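Local coordinates for sugar ABC transporter substrate-binding protein (Treponema pallidum subsp. pallidum, PDB 5U2P) that probably binds a sugar or related solute in the periplasm and hands it to an ABC transporter for import, its natural ligand being unsettled, at residues 140-145 against 155-160; 162-167 against 234-239. One frame throughout, in Å; residues are numbered along the deposited sequence.

Contact 1. Residues 140-145 against 155-160; sequences NALFYN and SEPKSW. With EDO (1,2-ethanediol), chain E.
In the lobe of this solute-binding protein built round the sheet that includes strand 138-145, the side chains of Leu142 and Tyr144 reach from that strand to Glu156 and Pro157, in the loop leading into helix 160-172. The two strand residues are two apart and so project from the same face of the sheet, where Met265 and Cys288 of the neighbouring strands flank them. Tyr144 makes the polar contact. Its phenol OH donates to Glu156 OE1 over a modelled 2.4 Å, very short for a hydrogen bond. The carboxylate oxygen comes in at the ring edge, close to the ring plane, while the carboxylate itself is turned 75° from that plane. Glu156 reaches this far because its chain is extended, with CG anti to the backbone N (chi1 -179°); its CG lies 3.6 Å from Tyr144 OH. Tyrosine suits the place: its ring is long enough to span the gap, packs in buried surroundings and stacks with Phe149 of the intervening helix, yet ends in a hydroxyl for the partly exposed carboxylate. Beside this pair the contact is apolar, a branched leucine meeting a compact proline ring that also stiffens the loop: Leu142 CD2 rests 3.8 Å from Pro157 CG. At the start of the segment, Asn140 holds a 1,2-ethanediol molecule, probably from the crystallisation liquor, with both ends of its amide: OD1 accepts from the diol O1 at 2.7 Å, and ND2 donates to O2 in a nearly straight bond (169°).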
ATOM      1  N   ASN A 140      -3.506  -5.017  -1.522  1.00 18.32           N
ATOM      2  CA  ASN A 140      -4.439  -5.930  -0.852  1.00 16.49           C
ATOM      3  C   ASN A 140      -5.381  -6.583  -1.835  1.00 21.95           C
ATOM      4  O   ASN A 140      -6.021  -5.907  -2.645  1.00 23.29           O
ATOM      5  CB  ASN A 140      -5.267  -5.182   0.207  1.00 18.09           C
ATOM      6  CG  ASN A 140      -4.409  -4.633   1.342  1.00 18.58           C
ATOM      7  OD1 ASN A 140      -3.442  -5.252   1.772  1.00 20.34           O
ATOM      8  ND2 ASN A 140      -4.751  -3.440   1.808  1.00 22.17           N
ATOM      9  N   ALA A 141      -5.486  -7.901  -1.757  1.00 18.32           N
ATOM     10  CA  ALA A 141      -6.428  -8.616  -2.590  1.00 19.01           C
ATOM     11  C   ALA A 141      -6.868  -9.926  -1.927  1.00 19.19           C
ATOM     12  O   ALA A 141      -6.280 -10.371  -0.937  1.00 19.42           O
ATOM     13  CB  ALA A 141      -5.792  -8.880  -3.967  1.00 23.34           C
ATOM     14  N   LEU A 142      -7.889 -10.537  -2.509  1.00 20.09           N
ATOM     15  CA  LEU A 142      -8.345 -11.875  -2.150  1.00 17.86           C
ATOM     16  C   LEU A 142      -7.586 -12.877  -2.986  1.00 22.76           C
ATOM     17  O   LEU A 142      -7.779 -12.966  -4.199  1.00 21.45           O
ATOM     18  CB  LEU A 142      -9.846 -12.000  -2.384  1.00 26.34           C
ATOM     19  CG  LEU A 142     -10.485 -13.317  -1.935  1.00 25.25           C
ATOM     20  CD1 LEU A 142     -10.408 -13.492  -0.421  1.00 37.43           C
ATOM     21  CD2 LEU A 142     -11.938 -13.360  -2.416  1.00 32.14           C
ATOM     22  N   PHE A 143      -6.703 -13.613  -2.334  1.00 17.94           N
ATOM     23  CA  PHE A 143      -5.932 -14.656  -2.981  1.00 21.53           C
ATOM     24  C   PHE A 143      -6.578 -16.001  -2.697  1.00 28.24           C
ATOM     25  O   PHE A 143      -7.014 -16.267  -1.574  1.00 25.55           O
ATOM     26  CB  PHE A 143      -4.501 -14.606  -2.495  1.00 17.54           C
ATOM     27  CG  PHE A 143      -3.812 -13.327  -2.839  1.00 18.51           C
ATOM     28  CD1 PHE A 143      -3.292 -13.136  -4.104  1.00 22.25           C
ATOM     29  CD2 PHE A 143      -3.730 -12.294  -1.930  1.00 16.97           C
ATOM     30  CE1 PHE A 143      -2.669 -11.957  -4.446  1.00 20.50           C
ATOM     31  CE2 PHE A 143      -3.104 -11.118  -2.255  1.00 20.37           C
ATOM     32  CZ  PHE A 143      -2.578 -10.942  -3.526  1.00 20.37           C
ATOM     33  N   TYR A 144      -6.687 -16.832  -3.721  1.00 24.69           N
ATOM     34  CA  TYR A 144      -7.341 -18.112  -3.552  1.00 23.66           C
ATOM     35  C   TYR A 144      -6.645 -19.233  -4.301  1.00 25.47           C
ATOM     36  O   TYR A 144      -5.890 -19.012  -5.264  1.00 23.88           O
ATOM     37  CB  TYR A 144      -8.799 -18.030  -3.979  1.00 24.99           C
ATOM     38  CG  TYR A 144      -9.045 -17.719  -5.436  1.00 27.61           C
ATOM     39  CD1 TYR A 144      -9.118 -16.406  -5.877  1.00 27.79           C
ATOM     40  CD2 TYR A 144      -9.230 -18.739  -6.370  1.00 29.08           C
ATOM     41  CE1 TYR A 144      -9.359 -16.106  -7.211  1.00 33.80           C
ATOM     42  CE2 TYR A 144      -9.480 -18.447  -7.703  1.00 39.40           C
ATOM     43  CZ  TYR A 144      -9.540 -17.130  -8.115  1.00 40.95           C
ATOM     44  OH  TYR A 144      -9.778 -16.808  -9.425  1.00 37.70           O
ATOM     45  N   ASN A 145      -6.878 -20.429  -3.786  1.00 23.38           N
ATOM     46  CA  ASN A 145      -6.321 -21.658  -4.333  1.00 25.28           C
ATOM     47  C   ASN A 145      -7.226 -22.184  -5.447  1.00 26.71           C
ATOM     48  O   ASN A 145      -8.262 -22.800  -5.174  1.00 30.89           O
ATOM     49  CB  ASN A 145      -6.155 -22.707  -3.228  1.00 31.96           C
ATOM     50  CG  ASN A 145      -5.444 -23.955  -3.717  1.00 34.36           C
ATOM     51  OD1 ASN A 145      -5.533 -24.306  -4.891  1.00 33.63           O
ATOM     52  ND2 ASN A 145      -4.716 -24.620  -2.822  1.00 31.92           N
ATOM     53  N   SER A 155     -16.569 -20.962  -7.693  1.00 43.69           N
ATOM     54  CA  SER A 155     -16.194 -19.983  -8.704  1.00 58.51           C
ATOM     55  C   SER A 155     -15.621 -18.741  -8.034  1.00 52.41           C
ATOM     56  O   SER A 155     -15.905 -18.479  -6.870  1.00 37.31           O
ATOM     57  CB  SER A 155     -17.406 -19.618  -9.565  1.00 64.89           C
ATOM     58  OG  SER A 155     -17.984 -20.780 -10.137  1.00 78.57           O
ATOM     59  N   GLU A 156     -14.806 -17.988  -8.764  1.00 42.72           N
ATOM     60  CA  GLU A 156     -14.243 -16.747  -8.244  1.00 39.30           C
ATOM     61  C   GLU A 156     -15.376 -15.811  -7.815  1.00 49.33           C
ATOM     62  O   GLU A 156     -16.218 -15.448  -8.638  1.00 41.93           O
ATOM     63  CB  GLU A 156     -13.360 -16.079  -9.297  1.00 44.74           C
ATOM     64  CG  GLU A 156     -12.720 -14.799  -8.823  1.00 35.41           C
ATOM     65  CD  GLU A 156     -11.849 -14.157  -9.867  1.00 42.71           C
ATOM     66  OE1 GLU A 156     -10.726 -14.650 -10.092  1.00 38.05           O
ATOM     67  OE2 GLU A 156     -12.287 -13.149 -10.455  1.00 38.69           O
ATOM     68  N   PRO A 157     -15.417 -15.426  -6.525  1.00 35.75           N
ATOM     69  CA  PRO A 157     -16.544 -14.601  -6.075  1.00 27.29           C
ATOM     70  C   PRO A 157     -16.480 -13.204  -6.658  1.00 40.79           C
ATOM     71  O   PRO A 157     -15.448 -12.539  -6.513  1.00 42.41           O
ATOM     72  CB  PRO A 157     -16.381 -14.566  -4.554  1.00 43.45           C
ATOM     73  CG  PRO A 157     -14.932 -14.802  -4.328  1.00 37.05           C
ATOM     74  CD  PRO A 157     -14.491 -15.734  -5.421  1.00 40.65           C
ATOM     75  N   LYS A 158     -17.555 -12.762  -7.308  1.00 29.35           N
ATOM     76  CA  LYS A 158     -17.550 -11.452  -7.938  1.00 27.60           C
ATOM     77  C   LYS A 158     -18.498 -10.480  -7.238  1.00 47.04           C
ATOM     78  O   LYS A 158     -18.706  -9.365  -7.697  1.00 38.50           O
ATOM     79  CB  LYS A 158     -17.902 -11.582  -9.423  1.00 42.88           C
ATOM     80  CG  LYS A 158     -17.017 -12.602 -10.139  1.00 46.65           C
ATOM     81  CD  LYS A 158     -16.805 -12.268 -11.599  1.00 65.18           C
ATOM     82  CE  LYS A 158     -15.740 -13.174 -12.202  1.00 79.03           C
ATOM     83  NZ  LYS A 158     -15.431 -12.828 -13.615  1.00 77.88           N
ATOM     84  N   SER A 159     -19.038 -10.909  -6.105  1.00 31.12           N
ATOM     85  CA  SER A 159     -19.934 -10.091  -5.294  1.00 27.43           C
ATOM     86  C   SER A 159     -19.891 -10.582  -3.851  1.00 32.77           C
ATOM     87  O   SER A 159     -19.328 -11.632  -3.570  1.00 30.89           O
ATOM     88  CB  SER A 159     -21.364 -10.183  -5.798  1.00 39.90           C
ATOM     89  OG  SER A 159     -21.863 -11.478  -5.515  1.00 39.65           O
ATOM     90  N   TRP A 160     -20.511  -9.828  -2.955  1.00 30.69           N
ATOM     91  CA  TRP A 160     -20.578 -10.183  -1.538  1.00 36.19           C
ATOM     92  C   TRP A 160     -21.308 -11.494  -1.282  1.00 45.92           C
ATOM     93  O   TRP A 160     -20.889 -12.281  -0.436  1.00 36.85           O
ATOM     94  CB  TRP A 160     -21.262  -9.052  -0.762  1.00 37.41           C
ATOM     95  CG  TRP A 160     -21.688  -9.401   0.649  1.00 51.85           C
ATOM     96  CD1 TRP A 160     -22.969  -9.602   1.091  1.00 65.42           C
ATOM     97  CD2 TRP A 160     -20.840  -9.569   1.798  1.00 33.11           C
ATOM     98  NE1 TRP A 160     -22.968  -9.883   2.438  1.00 45.73           N
ATOM     99  CE2 TRP A 160     -21.676  -9.870   2.896  1.00 54.62           C
ATOM    100  CE3 TRP A 160     -19.462  -9.493   2.004  1.00 38.92           C
ATOM    101  CZ2 TRP A 160     -21.173 -10.102   4.177  1.00 50.22           C
ATOM    102  CZ3 TRP A 160     -18.966  -9.721   3.279  1.00 42.11           C
ATOM    103  CH2 TRP A 160     -19.818 -10.020   4.345  1.00 42.52           C
TER
HETATM  104  C1  EDO E 504      -0.948  -2.640   3.423  1.00 29.10           C
HETATM  105  O1  EDO E 504      -1.358  -3.655   2.507  1.00 29.28           O
HETATM  106  C2  EDO E 504      -2.119  -1.877   4.020  1.00 28.26           C
HETATM  107  O2  EDO E 504      -3.375  -2.550   3.957  1.00 27.77           O

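Contact 2. Residues 162-167 against 234-239; sequences ELLESC and LELFKR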
ATOM      1  N   GLU A 162     -21.622 -13.913  -3.438  1.00 27.75           N
ATOM      2  CA  GLU A 162     -20.813 -14.984  -3.996  1.00 39.33           C
ATOM      3  C   GLU A 162     -19.680 -15.345  -3.028  1.00 40.79           C
ATOM      4  O   GLU A 162     -19.300 -16.516  -2.920  1.00 32.45           O
ATOM      5  CB  GLU A 162     -20.270 -14.591  -5.374  1.00 51.41           C
ATOM      6  CG  GLU A 162     -21.343 -14.697  -6.464  1.00 61.28           C
ATOM      7  CD  GLU A 162     -20.842 -14.383  -7.862  1.00 59.80           C
ATOM      8  OE1 GLU A 162     -19.616 -14.392  -8.090  1.00 44.26           O
ATOM      9  OE2 GLU A 162     -21.688 -14.135  -8.746  1.00 80.10           O
ATOM     10  N   LEU A 163     -19.152 -14.349  -2.321  1.00 39.15           N
ATOM     11  CA  LEU A 163     -18.140 -14.607  -1.295  1.00 33.26           C
ATOM     12  C   LEU A 163     -18.734 -15.460  -0.179  1.00 38.61           C
ATOM     13  O   LEU A 163     -18.138 -16.445   0.230  1.00 31.46           O
ATOM     14  CB  LEU A 163     -17.590 -13.318  -0.706  1.00 27.20           C
ATOM     15  CG  LEU A 163     -16.629 -13.477   0.475  1.00 27.74           C
ATOM     16  CD1 LEU A 163     -15.366 -14.181   0.041  1.00 30.67           C
ATOM     17  CD2 LEU A 163     -16.302 -12.113   1.065  1.00 30.72           C
ATOM     18  N   LEU A 164     -19.905 -15.078   0.314  1.00 30.28           N
ATOM     19  CA  LEU A 164     -20.557 -15.843   1.382  1.00 31.50           C
ATOM     20  C   LEU A 164     -20.852 -17.271   0.933  1.00 45.69           C
ATOM     21  O   LEU A 164     -20.654 -18.221   1.694  1.00 37.46           O
ATOM     22  CB  LEU A 164     -21.853 -15.160   1.836  1.00 37.61           C
ATOM     23  CG  LEU A 164     -21.683 -13.806   2.524  1.00 39.78           C
ATOM     24  CD1 LEU A 164     -23.038 -13.221   2.897  1.00 42.84           C
ATOM     25  CD2 LEU A 164     -20.789 -13.883   3.762  1.00 34.53           C
ATOM     26  N   GLU A 165     -21.321 -17.421  -0.305  1.00 41.94           N
ATOM     27  CA  GLU A 165     -21.619 -18.746  -0.840  1.00 47.62           C
ATOM     28  C   GLU A 165     -20.337 -19.566  -0.968  1.00 49.88           C
ATOM     29  O   GLU A 165     -20.305 -20.737  -0.592  1.00 40.86           O
ATOM     30  CB  GLU A 165     -22.322 -18.649  -2.198  1.00 45.30           C
ATOM     31  CG  GLU A 165     -22.677 -20.002  -2.806  1.00 71.95           C
ATOM     32  CD  GLU A 165     -23.391 -19.888  -4.143  1.00 89.38           C
ATOM     33  OE1 GLU A 165     -23.381 -18.791  -4.747  1.00 80.18           O
ATOM     34  OE2 GLU A 165     -23.962 -20.906  -4.590  1.00 98.21           O
ATOM     35  N   SER A 166     -19.284 -18.944  -1.497  1.00 33.41           N
ATOM     36  CA  SER A 166     -17.995 -19.612  -1.633  1.00 29.06           C
ATOM     37  C   SER A 166     -17.536 -20.125  -0.275  1.00 38.60           C
ATOM     38  O   SER A 166     -17.016 -21.237  -0.166  1.00 36.35           O
ATOM     39  CB  SER A 166     -16.942 -18.671  -2.219  1.00 38.32           C
ATOM     40  OG  SER A 166     -17.225 -18.338  -3.572  1.00 42.11           O
ATOM     41  N   CYS A 167     -17.716 -19.310   0.764  1.00 26.32           N
ATOM     42  CA  CYS A 167     -17.305 -19.724   2.101  1.00 27.53           C
ATOM     43  C   CYS A 167     -18.166 -20.888   2.552  1.00 42.83           C
ATOM     44  O   CYS A 167     -17.679 -21.817   3.192  1.00 40.76           O
ATOM     45  CB  CYS A 167     -17.417 -18.591   3.108  1.00 26.85           C
ATOM     46  SG  CYS A 167     -16.127 -17.322   2.915  1.00 28.98           S
ATOM     47  N   LEU A 234     -19.082  -8.282  10.804  1.00 25.43           N
ATOM     48  CA  LEU A 234     -19.855  -9.039  11.774  1.00 22.99           C
ATOM     49  C   LEU A 234     -20.447 -10.317  11.212  1.00 32.74           C
ATOM     50  O   LEU A 234     -20.448 -11.355  11.878  1.00 34.83           O
ATOM     51  CB  LEU A 234     -20.966  -8.130  12.310  1.00 25.44           C
ATOM     52  CG  LEU A 234     -20.475  -7.048  13.273  1.00 31.85           C
ATOM     53  CD1 LEU A 234     -21.556  -5.989  13.500  1.00 33.85           C
ATOM     54  CD2 LEU A 234     -20.073  -7.700  14.596  1.00 34.31           C
ATOM     55  N   GLU A 235     -20.958 -10.238   9.985  1.00 33.18           N
ATOM     56  CA  GLU A 235     -21.588 -11.392   9.353  1.00 34.54           C
ATOM     57  C   GLU A 235     -20.546 -12.480   9.111  1.00 36.46           C
ATOM     58  O   GLU A 235     -20.830 -13.670   9.296  1.00 31.64           O
ATOM     59  CB  GLU A 235     -22.272 -10.983   8.046  1.00 39.21           C
ATOM     60  CG  GLU A 235     -23.093 -12.087   7.385  1.00 49.83           C
ATOM     61  CD  GLU A 235     -24.326 -12.473   8.187  1.00 58.29           C
ATOM     62  OE1 GLU A 235     -24.713 -11.726   9.108  1.00 60.23           O
ATOM     63  OE2 GLU A 235     -24.910 -13.531   7.892  1.00 44.57           O
ATOM     64  N   LEU A 236     -19.336 -12.085   8.706  1.00 31.92           N
ATOM     65  CA  LEU A 236     -18.257 -13.065   8.523  1.00 31.81           C
ATOM     66  C   LEU A 236     -17.938 -13.786   9.842  1.00 29.43           C
ATOM     67  O   LEU A 236     -17.726 -14.997   9.841  1.00 33.39           O
ATOM     68  CB  LEU A 236     -16.990 -12.408   7.965  1.00 27.39           C
ATOM     69  CG  LEU A 236     -17.102 -11.849   6.542  1.00 29.59           C
ATOM     70  CD1 LEU A 236     -15.802 -11.199   6.159  1.00 26.21           C
ATOM     71  CD2 LEU A 236     -17.458 -12.908   5.509  1.00 28.95           C
ATOM     72  N   PHE A 237     -17.911 -13.049  10.953  1.00 34.57           N
ATOM     73  CA  PHE A 237     -17.649 -13.661  12.265  1.00 31.74           C
ATOM     74  C   PHE A 237     -18.811 -14.564  12.661  1.00 35.66           C
ATOM     75  O   PHE A 237     -18.613 -15.676  13.164  1.00 30.87           O
ATOM     76  CB  PHE A 237     -17.426 -12.591  13.340  1.00 36.36           C
ATOM     77  CG  PHE A 237     -16.118 -11.842  13.203  1.00 52.88           C
ATOM     78  CD1 PHE A 237     -14.925 -12.413  13.609  1.00 54.56           C
ATOM     79  CD2 PHE A 237     -16.089 -10.559  12.677  1.00 63.08           C
ATOM     80  CE1 PHE A 237     -13.728 -11.717  13.482  1.00 61.71           C
ATOM     81  CE2 PHE A 237     -14.895  -9.862  12.548  1.00 48.57           C
ATOM     82  CZ  PHE A 237     -13.725 -10.433  12.953  1.00 33.99           C
ATOM     83  N   LYS A 238     -20.023 -14.069  12.422  1.00 34.75           N
ATOM     84  CA  LYS A 238     -21.261 -14.781  12.752  1.00 62.14           C
ATOM     85  C   LYS A 238     -21.346 -16.166  12.110  1.00 42.06           C
ATOM     86  O   LYS A 238     -21.737 -17.143  12.765  1.00 36.96           O
ATOM     87  CB  LYS A 238     -22.467 -13.941  12.314  1.00 48.49           C
ATOM     88  CG  LYS A 238     -23.841 -14.584  12.529  1.00 69.10           C
ATOM     89  CD  LYS A 238     -24.746 -14.347  11.324  1.00 74.88           C
ATOM     90  CE  LYS A 238     -26.111 -14.985  11.498  1.00 75.64           C
ATOM     91  NZ  LYS A 238     -27.000 -14.160  12.353  1.00 72.05           N
ATOM     92  N   ARG A 239     -21.007 -16.243  10.828  1.00 37.39           N
ATOM     93  CA  ARG A 239     -21.076 -17.500  10.087  1.00 34.06           C
ATOM     94  C   ARG A 239     -19.822 -18.351  10.263  1.00 36.96           C
ATOM     95  O   ARG A 239     -19.741 -19.469   9.740  1.00 34.15           O
ATOM     96  CB  ARG A 239     -21.327 -17.219   8.602  1.00 40.90           C
ATOM     97  CG  ARG A 239     -22.600 -16.399   8.342  1.00 41.12           C
ATOM     98  CD  ARG A 239     -23.055 -16.499   6.883  1.00 38.44           C
ATOM     99  NE  ARG A 239     -24.117 -15.544   6.558  1.00 53.41           N
ATOM    100  CZ  ARG A 239     -24.797 -15.525   5.412  1.00 59.60           C
ATOM    101  NH1 ARG A 239     -24.551 -16.422   4.467  1.00 66.50           N
ATOM    102  NH2 ARG A 239     -25.736 -14.606   5.213  1.00 68.18           N
TER
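One face of the Arg239 guanidinium carries Leu164 CD1, 3.6 Å above the plane and displaced toward the rim, while Glu235 OE2 occupies the edge of the same group, within its plane. The methyl is 3.8 Å from both CZ and NH2 of Arg239, and the two side chains cross at about a right angle. At the edge, Glu235 OE2 accepts from Arg239 NE at 2.5 Å through its anti lone pair, a salt bridge; NH2 adds a weak bond to the same oxygen. The two residues are four apart in the chain, and the pairing probably steadies the guanidinium, one face of which meets the leucine. Here helix 160-172 packs against helix 227-238, with Leu164 as the central apolar residue. Its branched end serves both partners: CD1 lies over the arginine, whereas CD2 meets CD2 of Leu236 at 3.9 Å. Leucine fits the buried side, and arginine the solvent-exposed side, where its flat face can pack while its charge is paired. Within helix 160-172, Ser166 returns its hydroxyl to the chain: OG donates to Glu162 O at 2.8 Å, on the opposite face of the carbonyl from Ser166 N.

How the contacts relate
Contacts 1 and 2 follow one another along the chain, and their centres lie about 12 Å apart in the same lobe. Helix 160-172 connects them: the loop of contact 1 runs into its N-terminus, where Ser159 caps Glu162 N and Glu162 OE1 accepts from Lys158 N. The two contacts also touch directly, Pro157 CB lying 3.6 Å from Leu163 N. Trp160, the first residue of the helix, packs on Glu235 and Leu236, and Met265 of strand 263-267 touches Leu142 and Tyr144 as well as Leu163. The helix is thus packed between sheet and helix 227-238. The diol, also bound by Ser138 and Asp377, sits at the far end of contact 1's strand segment from Tyr144.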